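Local coordinates for protein cryptochrome DASH, chloroplastic/mitochondrial (Arabidopsis thaliana, PDB 2J4D) that repairs cyclobutane pyrimidine dimers in single-stranded DNA as an FAD- and folate-containing photolyase, and may also serve as a photoreceptor, at residues T286-W291 against G295-R300; E304-Y309 against W321-L326; L375-M380 against M486-V491. All coordinates share one frame; numbering follows the deposited sequence.

Overall arrangement
Followed from the N terminus, the three contacts come in series, none enclosing or crossing another. Interaction 1 closes a tight loop, with three residues between its segments, where the short helix 289-293 gives way to helix 299-312. That second helix continues into interaction 2, which brings it back against helix 317-339 across eleven residues. The two contacts meet through the T286 CG2 and V322 CG2 methyls, 4.0 Å apart, and both touch FAD. Interaction 3 spans by far the longest loop, 105 residues, and ties helix 374-386 to the segment following helix 483-486. Its centre lies about 32 Å from that of interaction 1 and about 36 Å from that of interaction 2.

Interaction 1. Residues T286-W291 against G295-R300; sequences TKFSPW and GCISPR. With FAD (flavin-adenine dinucleotide), chain C.
W291 presents the edge of its indole to C296: CD1 lies 3.7 Å from C296 CB, which sits close to the ring plane, and the cysteine sulfur also stays at the edge, 79° off the normal of the five-membered ring. I297 packs instead at the stem of the indole. Its CG1 stands between backbone N and carbonyl carbon (chi1 58°), and from there it reaches W291 CB at 3.7 Å while its CD1 touches F288 CB at 4.1 Å. Behind these side chains the W291 carbonyl accepts from C296 N (2.7 Å) in the carbonyl plane, and more weakly from I297 N. This is the end of the short helix 289-293, where G295, with positive phi, forms a Schellman motif before S298 N-caps helix 299-312. Residues 286-289 hold the FAD diphosphate by three backbone N-H groups and the T286 hydroxyl. T286 gives both its N and its OG1 to FAD O1A, the hydroxyl at 2.7 Å; K287 N binds FAD O2P at 2.8 Å, and S289 N binds FAD O1P. T286 OG1 also accepts from F288 N in an ST turn, and T286 CB lies over the centre of the F288 ring, 3.3 Å above its plane.

Interaction 2. Residues E304-Y309 against W321-L326; sequences EEVQRY and WVLFEL. With FAD (flavin-adenine dinucleotide), chain C.
V306 CG2 meets V322 CG1 at 3.7 Å, the two valines passing alongside each other and pointing opposite ways, and the same V306 methyl lies 4.2 Å from L323 CD2. With V306 CG1 turned anti to the backbone N (chi1 168°), it is CG2, beside that N, that is left to meet both partners. No hydrogen bond crosses here, and three apolar side chains carry the whole contact. The segments run roughly antiparallel, so helices 299-312 and 317-339 make a helical hairpin in the all-helical part of the photolyase fold that holds FAD. Farther out, F263 of helix 252-265 also packs on V306. One residue before it, E305 receives an end-on, two-nitrogen salt bridge from R308: NH1 reaches OE2 at 2.6 Å, from above the carboxylate plane, and NH2 reaches OE1 at 2.9 Å. Y26 OH and W264 NE1 bind the same carboxylate, which probably helps keep it charged in its buried setting. Just past V322 and L323 on helix 317-339, E325 and L326 meet the cofactor. E325 CB packs 3.5 Å from FAD O4B, its OE1 comes within 3.1 Å of FAD N7A, and L326 CD2 lies against the adenosine ribose.

Interaction 3. Residues L375-M380 against M486-V491; sequences LIDANM and MYMDTV
D377 OD2 is the atom on which this contact turns: it accepts from Y487 OH at 2.5 Å and from the backbone N of G372. The tyrosine hydroxyl arrives on the anti side of the carboxylate, 19° out of its plane, and the carboxylate and ring planes stand 40° apart. OD2 lies near the plane of the phenol, at its edge, 3.3 Å from Y487 CE2. The hydroxyl also packs closely on the aspartate's stem, with Y487 OH only 3.1 Å from D377 CB. Extension of the tyrosine from the loop, CG anti to the backbone N (chi1 -169°), carries the phenol to the helix. The other carboxylate oxygen, D377 OD1, is hydrogen-bonded with T371 OG1; with both oxygens satisfied in a buried place, the group is likely to remain ionised. M488 folds back over one face of the Y487 ring, its CE 3.4 Å above the plane and offset toward the rim, while L468 and P482 also touch the tyrosine. A phenylalanine here would probably leave D377 OD2 without its donor from the loop and the ring less firmly fixed against the helix. Within the helix, N379 ND2 turns back to L375 O at 2.9 Å. V491 pairs through its backbone with T371, just ahead of helix 374-386. Far from the FAD and folate pockets, a single tyrosine-aspartate hydrogen bond thus joins the irregular segment after helix 483-486 to helix 374-386, within the helical FAD-binding domain of the photolyase family.

Interaction 1. Residues T286-W291 against G295-R300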
loop_
_atom_site.group_PDB
_atom_site.type_symbol
_atom_site.label_atom_id
_atom_site.label_comp_id
_atom_site.label_asym_id
_atom_site.label_seq_id
_atom_site.Cartn_x
_atom_site.Cartn_y
_atom_site.Cartn_z
ATOM N N THR A 286 -9.401 2.257 9.498
ATOM C CA THR A 286 -8.194 3.050 9.704
ATOM C C THR A 286 -7.754 3.903 8.523
ATOM O O THR A 286 -7.195 4.984 8.721
ATOM C CB THR A 286 -6.964 2.182 10.082
ATOM O OG1 THR A 286 -6.549 1.425 8.936
ATOM C CG2 THR A 286 -7.287 1.245 11.254
ATOM N N LYS A 287 -8.003 3.414 7.311
ATOM C CA LYS A 287 -7.562 4.087 6.090
ATOM C C LYS A 287 -6.021 4.193 6.078
ATOM O O LYS A 287 -5.447 5.093 5.458
ATOM C CB LYS A 287 -8.186 5.483 5.977
ATOM C CG LYS A 287 -9.718 5.468 5.964
ATOM C CD LYS A 287 -10.261 4.584 4.850
ATOM C CE LYS A 287 -11.793 4.652 4.775
ATOM N NZ LYS A 287 -12.456 4.296 6.075
ATOM N N PHE A 288 -5.343 3.269 6.750
ATOM C CA PHE A 288 -3.876 3.314 6.777
ATOM C C PHE A 288 -3.215 2.761 5.509
ATOM O O PHE A 288 -2.039 3.025 5.257
ATOM C CB PHE A 288 -3.293 2.485 7.941
ATOM C CG PHE A 288 -3.670 2.965 9.326
ATOM C CD1 PHE A 288 -4.136 4.256 9.551
ATOM C CD2 PHE A 288 -3.507 2.109 10.418
ATOM C CE1 PHE A 288 -4.435 4.685 10.850
ATOM C CE2 PHE A 288 -3.800 2.522 11.712
ATOM C CZ PHE A 288 -4.265 3.814 11.933
ATOM N N SER A 289 -3.956 1.993 4.719
ATOM C CA SER A 289 -3.368 1.320 3.566
ATOM C C SER A 289 -2.454 2.058 2.593
ATOM O O SER A 289 -1.410 1.525 2.216
ATOM C CB SER A 289 -4.457 0.579 2.785
ATOM O OG SER A 289 -5.389 1.476 2.214
ATOM N N PRO A 290 -2.811 3.284 2.169
ATOM C CA PRO A 290 -1.895 3.944 1.233
ATOM C C PRO A 290 -0.525 4.235 1.844
ATOM O O PRO A 290 0.498 4.102 1.171
ATOM C CB PRO A 290 -2.643 5.229 0.844
ATOM C CG PRO A 290 -4.101 4.874 1.074
ATOM C CD PRO A 290 -4.023 4.094 2.376
ATOM N N TRP A 291 -0.502 4.643 3.112
ATOM C CA TRP A 291 0.773 4.939 3.769
ATOM C C TRP A 291 1.567 3.669 4.035
ATOM O O TRP A 291 2.803 3.676 4.011
ATOM C CB TRP A 291 0.530 5.713 5.065
ATOM C CG TRP A 291 0.028 7.095 4.791
ATOM C CD1 TRP A 291 0.757 8.170 4.351
ATOM C CD2 TRP A 291 -1.315 7.545 4.915
ATOM N NE1 TRP A 291 -0.062 9.269 4.200
ATOM C CE2 TRP A 291 -1.339 8.910 4.541
ATOM C CE3 TRP A 291 -2.513 6.928 5.309
ATOM C CZ2 TRP A 291 -2.516 9.669 4.552
ATOM C CZ3 TRP A 291 -3.681 7.687 5.319
ATOM C CH2 TRP A 291 -3.671 9.040 4.945
ATOM N N GLY A 295 5.198 2.574 2.504
ATOM C CA GLY A 295 6.140 2.484 3.604
ATOM C C GLY A 295 6.304 3.800 4.357
ATOM O O GLY A 295 7.344 4.018 4.989
ATOM N N CYS A 296 5.298 4.678 4.277
ATOM C CA CYS A 296 5.312 5.963 4.990
ATOM C C CYS A 296 5.155 5.709 6.486
ATOM O O CYS A 296 5.578 6.519 7.311
ATOM C CB CYS A 296 4.184 6.877 4.511
ATOM S SG CYS A 296 4.406 7.464 2.827
ATOM N N ILE A 297 4.500 4.602 6.820
ATOM C CA ILE A 297 4.340 4.173 8.213
ATOM C C ILE A 297 4.563 2.666 8.206
ATOM O O ILE A 297 4.468 2.016 7.157
ATOM C CB ILE A 297 2.932 4.474 8.814
ATOM C CG1 ILE A 297 1.843 3.800 7.972
ATOM C CG2 ILE A 297 2.729 5.989 8.953
ATOM C CD1 ILE A 297 0.437 3.969 8.532
ATOM N N SER A 298 4.878 2.108 9.365
ATOM C CA SER A 298 5.143 0.685 9.444
ATOM C C SER A 298 4.272 0.015 10.496
ATOM O O SER A 298 3.840 0.647 11.456
ATOM C CB SER A 298 6.613 0.454 9.782
ATOM O OG SER A 298 6.869 0.848 11.113
ATOM N N PRO A 299 4.015 -1.289 10.328
ATOM C CA PRO A 299 3.190 -2.046 11.267
ATOM C C PRO A 299 3.768 -2.165 12.670
ATOM O O PRO A 299 3.013 -2.287 13.632
ATOM C CB PRO A 299 3.007 -3.400 10.566
ATOM C CG PRO A 299 4.192 -3.505 9.678
ATOM C CD PRO A 299 4.374 -2.107 9.156
ATOM N N ARG A 300 5.094 -2.128 12.809
ATOM C CA ARG A 300 5.661 -2.218 14.148
ATOM C C ARG A 300 5.300 -0.954 14.900
ATOM O O ARG A 300 5.011 -0.999 16.095
ATOM C CB ARG A 300 7.179 -2.427 14.107
ATOM C CG ARG A 300 7.542 -3.804 13.587
ATOM C CD ARG A 300 9.016 -4.115 13.734
ATOM N NE ARG A 300 9.854 -3.124 13.072
ATOM C CZ ARG A 300 11.040 -3.396 12.537
ATOM N NH1 ARG A 300 11.520 -4.632 12.587
ATOM N NH2 ARG A 300 11.743 -2.437 11.945
HETATM P PA FAD C . -8.507 -1.649 7.567
HETATM O O1A FAD C . -8.395 -0.445 8.415
HETATM O O2A FAD C . -9.717 -2.500 7.651
HETATM O O5B FAD C . -7.241 -2.611 7.811
HETATM C C5B FAD C . -6.025 -2.094 8.395
HETATM C C4B FAD C . -4.846 -2.556 7.531
HETATM O O4B FAD C . -4.849 -3.982 7.488
HETATM C C3B FAD C . -4.896 -2.104 6.076
HETATM O O3B FAD C . -4.455 -0.768 5.901
HETATM C C2B FAD C . -4.039 -3.145 5.423
HETATM O O2B FAD C . -2.658 -2.859 5.408
HETATM C C1B FAD C . -4.397 -4.425 6.198
HETATM N N9A FAD C . -5.457 -5.257 5.590
HETATM C C8A FAD C . -6.803 -5.270 5.897
HETATM N N7A FAD C . -7.484 -6.144 5.169
HETATM C C5A FAD C . -6.541 -6.733 4.355
HETATM C C6A FAD C . -6.641 -7.730 3.356
HETATM N N6A FAD C . -7.766 -8.345 3.017
HETATM N N1A FAD C . -5.474 -8.095 2.704
HETATM C C2A FAD C . -4.285 -7.484 3.023
HETATM N N3A FAD C . -4.122 -6.525 3.965
HETATM C C4A FAD C . -5.278 -6.175 4.592
HETATM N N1 FAD C . -4.793 -3.879 0.274
HETATM C C2 FAD C . -3.611 -3.223 0.003
HETATM O O2 FAD C . -2.924 -2.769 0.900
HETATM N N3 FAD C . -3.216 -3.088 -1.337
HETATM C C4 FAD C . -3.947 -3.576 -2.417
HETATM O O4 FAD C . -3.544 -3.421 -3.585
HETATM C C4X FAD C . -5.161 -4.248 -2.132
HETATM N N5 FAD C . -5.964 -4.770 -3.158
HETATM C C5X FAD C . -7.099 -5.529 -2.863
HETATM C C6 FAD C . -7.828 -6.151 -3.884
HETATM C C7 FAD C . -8.982 -6.925 -3.622
HETATM C C7M FAD C . -9.722 -7.571 -4.768
HETATM C C8 FAD C . -9.412 -7.071 -2.253
HETATM C C8M FAD C . -10.640 -7.882 -1.873
HETATM C C9 FAD C . -8.685 -6.452 -1.217
HETATM C C9A FAD C . -7.522 -5.673 -1.493
HETATM N N10 FAD C . -6.768 -5.032 -0.464
HETATM C C10 FAD C . -5.553 -4.379 -0.767
HETATM C "C1'" FAD C . -7.022 -5.371 0.974
HETATM C "C2'" FAD C . -8.004 -4.461 1.740
HETATM O "O2'" FAD C . -9.207 -4.327 1.003
HETATM C "C3'" FAD C . -7.376 -3.086 1.956
HETATM O "O3'" FAD C . -6.113 -3.207 2.641
HETATM C "C4'" FAD C . -8.223 -2.120 2.802
HETATM O "O4'" FAD C . -9.471 -1.858 2.158
HETATM C "C5'" FAD C . -7.453 -0.818 2.987
HETATM O "O5'" FAD C . -8.211 0.087 3.792
HETATM P P FAD C . -8.057 0.278 5.351
HETATM O O1P FAD C . -6.666 0.717 5.550
HETATM O O2P FAD C . -9.089 1.241 5.821
HETATM O O3P FAD C . -8.429 -1.096 6.053
#

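Interaction 2. Residues E304-Y309 against W321-L326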
loop_
_atom_site.group_PDB
_atom_site.type_symbol
_atom_site.label_atom_id
_atom_site.label_comp_id
_atom_site.label_asym_id
_atom_site.label_seq_id
_atom_site.Cartn_x
_atom_site.Cartn_y
_atom_site.Cartn_z
ATOM N N GLU A 304 2.810 -0.625 18.320
ATOM C CA GLU A 304 3.160 0.052 19.556
ATOM C C GLU A 304 2.122 1.101 19.925
ATOM O O GLU A 304 1.869 1.326 21.104
ATOM C CB GLU A 304 4.552 0.675 19.450
ATOM C CG GLU A 304 5.653 -0.373 19.522
ATOM C CD GLU A 304 7.023 0.216 19.804
ATOM O OE1 GLU A 304 7.892 0.146 18.916
ATOM O OE2 GLU A 304 7.227 0.748 20.918
ATOM N N GLU A 305 1.517 1.736 18.923
ATOM C CA GLU A 305 0.487 2.738 19.182
ATOM C C GLU A 305 -0.755 2.030 19.722
ATOM O O GLU A 305 -1.430 2.540 20.625
ATOM C CB GLU A 305 0.151 3.503 17.899
ATOM C CG GLU A 305 1.220 4.501 17.493
ATOM C CD GLU A 305 1.352 5.649 18.486
ATOM O OE1 GLU A 305 0.347 6.349 18.725
ATOM O OE2 GLU A 305 2.459 5.852 19.026
ATOM N N VAL A 306 -1.055 0.858 19.166
ATOM C CA VAL A 306 -2.192 0.059 19.632
ATOM C C VAL A 306 -1.946 -0.387 21.086
ATOM O O VAL A 306 -2.864 -0.388 21.913
ATOM C CB VAL A 306 -2.401 -1.202 18.752
ATOM C CG1 VAL A 306 -3.395 -2.153 19.419
ATOM C CG2 VAL A 306 -2.919 -0.804 17.376
ATOM N N GLN A 307 -0.712 -0.770 21.396
ATOM C CA GLN A 307 -0.383 -1.190 22.759
ATOM C C GLN A 307 -0.617 -0.039 23.725
ATOM O O GLN A 307 -1.166 -0.226 24.815
ATOM C CB GLN A 307 1.085 -1.608 22.869
ATOM C CG GLN A 307 1.448 -2.941 22.235
ATOM C CD GLN A 307 2.931 -3.231 22.397
ATOM O OE1 GLN A 307 3.787 -2.457 21.941
ATOM N NE2 GLN A 307 3.246 -4.339 23.060
ATOM N N ARG A 308 -0.179 1.152 23.337
ATOM C CA ARG A 308 -0.356 2.310 24.196
ATOM C C ARG A 308 -1.841 2.620 24.368
ATOM O O ARG A 308 -2.292 2.963 25.467
ATOM C CB ARG A 308 0.387 3.528 23.635
ATOM C CG ARG A 308 0.436 4.669 24.652
ATOM C CD ARG A 308 1.465 5.743 24.324
ATOM N NE ARG A 308 0.944 6.749 23.405
ATOM C CZ ARG A 308 1.143 6.729 22.096
ATOM N NH1 ARG A 308 1.858 5.751 21.560
ATOM N NH2 ARG A 308 0.628 7.684 21.329
ATOM N N TYR A 309 -2.601 2.481 23.286
ATOM C CA TYR A 309 -4.037 2.734 23.337
ATOM C C TYR A 309 -4.704 1.766 24.309
ATOM O O TYR A 309 -5.527 2.172 25.145
ATOM C CB TYR A 309 -4.654 2.562 21.951
ATOM C CG TYR A 309 -6.126 2.919 21.862
ATOM C CD1 TYR A 309 -6.534 4.195 21.472
ATOM C CD2 TYR A 309 -7.113 1.967 22.133
ATOM C CE1 TYR A 309 -7.888 4.514 21.344
ATOM C CE2 TYR A 309 -8.462 2.274 22.011
ATOM C CZ TYR A 309 -8.846 3.548 21.613
ATOM O OH TYR A 309 -10.187 3.846 21.464
ATOM N N TRP A 321 -8.577 -6.377 16.549
ATOM C CA TRP A 321 -8.873 -6.608 15.148
ATOM C C TRP A 321 -8.007 -5.837 14.169
ATOM O O TRP A 321 -7.758 -6.312 13.069
ATOM C CB TRP A 321 -10.354 -6.355 14.847
ATOM C CG TRP A 321 -10.873 -7.332 13.833
ATOM C CD1 TRP A 321 -11.149 -7.088 12.519
ATOM C CD2 TRP A 321 -11.114 -8.729 14.041
ATOM N NE1 TRP A 321 -11.544 -8.245 11.895
ATOM C CE2 TRP A 321 -11.533 -9.268 12.806
ATOM C CE3 TRP A 321 -11.013 -9.580 15.153
ATOM C CZ2 TRP A 321 -11.853 -10.622 12.647
ATOM C CZ3 TRP A 321 -11.330 -10.930 14.995
ATOM C CH2 TRP A 321 -11.744 -11.435 13.749
ATOM N N VAL A 322 -7.534 -4.659 14.548
ATOM C CA VAL A 322 -6.686 -3.926 13.623
ATOM C C VAL A 322 -5.420 -4.762 13.407
ATOM O O VAL A 322 -4.859 -4.779 12.316
ATOM C CB VAL A 322 -6.326 -2.521 14.161
ATOM C CG1 VAL A 322 -5.549 -2.632 15.463
ATOM C CG2 VAL A 322 -5.503 -1.770 13.127
ATOM N N LEU A 323 -4.994 -5.483 14.441
ATOM C CA LEU A 323 -3.803 -6.324 14.327
ATOM C C LEU A 323 -4.116 -7.551 13.489
ATOM O O LEU A 323 -3.287 -8.015 12.714
ATOM C CB LEU A 323 -3.309 -6.739 15.712
ATOM C CG LEU A 323 -2.957 -5.561 16.617
ATOM C CD1 LEU A 323 -2.375 -6.080 17.918
ATOM C CD2 LEU A 323 -1.958 -4.643 15.911
ATOM N N PHE A 324 -5.322 -8.079 13.656
ATOM C CA PHE A 324 -5.780 -9.232 12.882
ATOM C C PHE A 324 -5.658 -8.877 11.387
ATOM O O PHE A 324 -5.173 -9.674 10.573
ATOM C CB PHE A 324 -7.251 -9.511 13.243
ATOM C CG PHE A 324 -7.875 -10.657 12.495
ATOM C CD1 PHE A 324 -7.798 -11.954 12.985
ATOM C CD2 PHE A 324 -8.569 -10.431 11.308
ATOM C CE1 PHE A 324 -8.406 -13.014 12.303
ATOM C CE2 PHE A 324 -9.177 -11.483 10.619
ATOM C CZ PHE A 324 -9.095 -12.774 11.117
ATOM N N GLU A 325 -6.096 -7.676 11.023
ATOM C CA GLU A 325 -6.036 -7.274 9.620
ATOM C C GLU A 325 -4.597 -7.053 9.129
ATOM O O GLU A 325 -4.276 -7.351 7.971
ATOM C CB GLU A 325 -6.883 -6.019 9.394
ATOM C CG GLU A 325 -8.385 -6.204 9.662
ATOM C CD GLU A 325 -9.037 -7.318 8.838
ATOM O OE1 GLU A 325 -8.550 -7.631 7.731
ATOM O OE2 GLU A 325 -10.058 -7.874 9.296
ATOM N N LEU A 326 -3.730 -6.544 10.001
ATOM C CA LEU A 326 -2.338 -6.332 9.619
ATOM C C LEU A 326 -1.662 -7.678 9.396
ATOM O O LEU A 326 -0.706 -7.775 8.623
ATOM C CB LEU A 326 -1.585 -5.538 10.694
ATOM C CG LEU A 326 -1.875 -4.036 10.705
ATOM C CD1 LEU A 326 -1.197 -3.374 11.904
ATOM C CD2 LEU A 326 -1.382 -3.426 9.383
HETATM P PA FAD C . -8.507 -1.649 7.567
HETATM O O1A FAD C . -8.395 -0.445 8.415
HETATM O O2A FAD C . -9.717 -2.500 7.651
HETATM O O5B FAD C . -7.241 -2.611 7.811
HETATM C C5B FAD C . -6.025 -2.094 8.395
HETATM C C4B FAD C . -4.846 -2.556 7.531
HETATM O O4B FAD C . -4.849 -3.982 7.488
HETATM C C3B FAD C . -4.896 -2.104 6.076
HETATM O O3B FAD C . -4.455 -0.768 5.901
HETATM C C2B FAD C . -4.039 -3.145 5.423
HETATM O O2B FAD C . -2.658 -2.859 5.408
HETATM C C1B FAD C . -4.397 -4.425 6.198
HETATM N N9A FAD C . -5.457 -5.257 5.590
HETATM C C8A FAD C . -6.803 -5.270 5.897
HETATM N N7A FAD C . -7.484 -6.144 5.169
HETATM C C5A FAD C . -6.541 -6.733 4.355
HETATM C C6A FAD C . -6.641 -7.730 3.356
HETATM N N6A FAD C . -7.766 -8.345 3.017
HETATM N N1A FAD C . -5.474 -8.095 2.704
HETATM C C2A FAD C . -4.285 -7.484 3.023
HETATM N N3A FAD C . -4.122 -6.525 3.965
HETATM C C4A FAD C . -5.278 -6.175 4.592
HETATM N N1 FAD C . -4.793 -3.879 0.274
HETATM C C2 FAD C . -3.611 -3.223 0.003
HETATM O O2 FAD C . -2.924 -2.769 0.900
HETATM N N3 FAD C . -3.216 -3.088 -1.337
HETATM C C4 FAD C . -3.947 -3.576 -2.417
HETATM O O4 FAD C . -3.544 -3.421 -3.585
HETATM C C4X FAD C . -5.161 -4.248 -2.132
HETATM N N5 FAD C . -5.964 -4.770 -3.158
HETATM C C5X FAD C . -7.099 -5.529 -2.863
HETATM C C6 FAD C . -7.828 -6.151 -3.884
HETATM C C7 FAD C . -8.982 -6.925 -3.622
HETATM C C7M FAD C . -9.722 -7.571 -4.768
HETATM C C8 FAD C . -9.412 -7.071 -2.253
HETATM C C8M FAD C . -10.640 -7.882 -1.873
HETATM C C9 FAD C . -8.685 -6.452 -1.217
HETATM C C9A FAD C . -7.522 -5.673 -1.493
HETATM N N10 FAD C . -6.768 -5.032 -0.464
HETATM C C10 FAD C . -5.553 -4.379 -0.767
HETATM C "C1'" FAD C . -7.022 -5.371 0.974
HETATM C "C2'" FAD C . -8.004 -4.461 1.740
HETATM O "O2'" FAD C . -9.207 -4.327 1.003
HETATM C "C3'" FAD C . -7.376 -3.086 1.956
HETATM O "O3'" FAD C . -6.113 -3.207 2.641
HETATM C "C4'" FAD C . -8.223 -2.120 2.802
HETATM O "O4'" FAD C . -9.471 -1.858 2.158
HETATM C "C5'" FAD C . -7.453 -0.818 2.987
HETATM O "O5'" FAD C . -8.211 0.087 3.792
HETATM P P FAD C . -8.057 0.278 5.351
HETATM O O1P FAD C . -6.666 0.717 5.550
HETATM O O2P FAD C . -9.089 1.241 5.821
HETATM O O3P FAD C . -8.429 -1.096 6.053
#

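Interaction 3. Residues L375-M380 against M486-V491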
loop_
_atom_site.group_PDB
_atom_site.type_symbol
_atom_site.label_atom_id
_atom_site.label_comp_id
_atom_site.label_asym_id
_atom_site.label_seq_id
_atom_site.Cartn_x
_atom_site.Cartn_y
_atom_site.Cartn_z
ATOM N N LEU A 375 -24.566 -0.709 -6.687
ATOM C CA LEU A 375 -23.530 -1.146 -5.753
ATOM C C LEU A 375 -22.176 -1.267 -6.449
ATOM O O LEU A 375 -21.156 -0.807 -5.929
ATOM C CB LEU A 375 -23.912 -2.483 -5.116
ATOM C CG LEU A 375 -22.971 -2.949 -3.999
ATOM C CD1 LEU A 375 -22.802 -1.846 -2.966
ATOM C CD2 LEU A 375 -23.527 -4.212 -3.357
ATOM N N ILE A 376 -22.172 -1.879 -7.629
ATOM C CA ILE A 376 -20.938 -2.048 -8.396
ATOM C C ILE A 376 -20.420 -0.708 -8.902
ATOM O O ILE A 376 -19.276 -0.330 -8.631
ATOM C CB ILE A 376 -21.143 -2.957 -9.632
ATOM C CG1 ILE A 376 -21.696 -4.325 -9.208
ATOM C CG2 ILE A 376 -19.814 -3.113 -10.392
ATOM C CD1 ILE A 376 -20.856 -5.057 -8.161
ATOM N N ASP A 377 -21.273 0.016 -9.620
ATOM C CA ASP A 377 -20.891 1.298 -10.208
ATOM C C ASP A 377 -20.375 2.335 -9.227
ATOM O O ASP A 377 -19.396 3.026 -9.513
ATOM C CB ASP A 377 -22.057 1.891 -11.021
ATOM C CG ASP A 377 -22.469 0.998 -12.183
ATOM O OD1 ASP A 377 -21.607 0.231 -12.674
ATOM O OD2 ASP A 377 -23.645 1.066 -12.614
ATOM N N ALA A 378 -21.029 2.449 -8.076
ATOM C CA ALA A 378 -20.608 3.409 -7.065
ATOM C C ALA A 378 -19.179 3.089 -6.620
ATOM O O ALA A 378 -18.349 3.981 -6.470
ATOM C CB ALA A 378 -21.561 3.366 -5.865
ATOM N N ASN A 379 -18.900 1.811 -6.400
ATOM C CA ASN A 379 -17.563 1.410 -5.978
ATOM C C ASN A 379 -16.520 1.693 -7.054
ATOM O O ASN A 379 -15.447 2.220 -6.757
ATOM C CB ASN A 379 -17.559 -0.074 -5.588
ATOM C CG ASN A 379 -17.893 -0.291 -4.118
ATOM O OD1 ASN A 379 -17.081 -0.003 -3.236
ATOM N ND2 ASN A 379 -19.101 -0.787 -3.846
ATOM N N MET A 380 -16.835 1.375 -8.306
ATOM C CA MET A 380 -15.876 1.610 -9.383
ATOM C C MET A 380 -15.656 3.103 -9.602
ATOM O O MET A 380 -14.564 3.532 -9.982
ATOM C CB MET A 380 -16.350 0.941 -10.677
ATOM C CG MET A 380 -16.498 -0.577 -10.563
ATOM S SD MET A 380 -15.032 -1.392 -9.863
ATOM C CE MET A 380 -13.817 -1.039 -11.173
ATOM N N MET A 486 -34.525 5.405 -14.731
ATOM C CA MET A 486 -34.025 6.306 -13.710
ATOM C C MET A 486 -32.533 6.090 -13.493
ATOM O O MET A 486 -31.845 6.958 -12.948
ATOM C CB MET A 486 -34.810 6.132 -12.415
ATOM C CG MET A 486 -36.219 6.683 -12.546
ATOM S SD MET A 486 -37.171 6.611 -11.047
ATOM C CE MET A 486 -37.433 4.838 -10.922
ATOM N N TYR A 487 -32.034 4.930 -13.914
ATOM C CA TYR A 487 -30.602 4.664 -13.800
ATOM C C TYR A 487 -30.043 4.373 -15.180
ATOM O O TYR A 487 -29.720 5.302 -15.919
ATOM C CB TYR A 487 -30.293 3.496 -12.852
ATOM C CG TYR A 487 -28.812 3.407 -12.539
ATOM C CD1 TYR A 487 -28.077 4.564 -12.261
ATOM C CD2 TYR A 487 -28.129 2.189 -12.579
ATOM C CE1 TYR A 487 -26.699 4.512 -12.041
ATOM C CE2 TYR A 487 -26.746 2.126 -12.358
ATOM C CZ TYR A 487 -26.040 3.291 -12.093
ATOM O OH TYR A 487 -24.672 3.257 -11.898
ATOM N N MET A 488 -29.938 3.096 -15.539
ATOM C CA MET A 488 -29.419 2.719 -16.847
ATOM C C MET A 488 -29.600 1.225 -17.070
ATOM O O MET A 488 -30.001 0.501 -16.159
ATOM C CB MET A 488 -27.930 3.072 -16.949
ATOM C CG MET A 488 -27.031 2.276 -15.997
ATOM S SD MET A 488 -25.280 2.735 -16.137
ATOM C CE MET A 488 -25.285 4.311 -15.319
ATOM N N ASP A 489 -29.309 0.763 -18.282
ATOM C CA ASP A 489 -29.438 -0.656 -18.590
ATOM C C ASP A 489 -28.370 -1.427 -17.838
ATOM O O ASP A 489 -27.326 -0.872 -17.478
ATOM C CB ASP A 489 -29.251 -0.930 -20.089
ATOM C CG ASP A 489 -30.419 -0.455 -20.935
ATOM O OD1 ASP A 489 -31.579 -0.820 -20.635
ATOM O OD2 ASP A 489 -30.170 0.279 -21.915
ATOM N N THR A 490 -28.637 -2.706 -17.606
ATOM C CA THR A 490 -27.685 -3.573 -16.932
ATOM C C THR A 490 -26.925 -4.294 -18.036
ATOM O O THR A 490 -27.528 -4.742 -19.018
ATOM C CB THR A 490 -28.399 -4.594 -16.047
ATOM O OG1 THR A 490 -29.421 -5.244 -16.806
ATOM C CG2 THR A 490 -29.017 -3.909 -14.840
ATOM N N VAL A 491 -25.608 -4.396 -17.884
ATOM C CA VAL A 491 -24.771 -5.032 -18.895
ATOM C C VAL A 491 -24.852 -6.563 -18.909
ATOM O O VAL A 491 -24.622 -7.192 -19.942
ATOM C CB VAL A 491 -23.296 -4.598 -18.734
ATOM C CG1 VAL A 491 -22.716 -5.161 -17.448
ATOM C CG2 VAL A 491 -22.486 -5.045 -19.937
#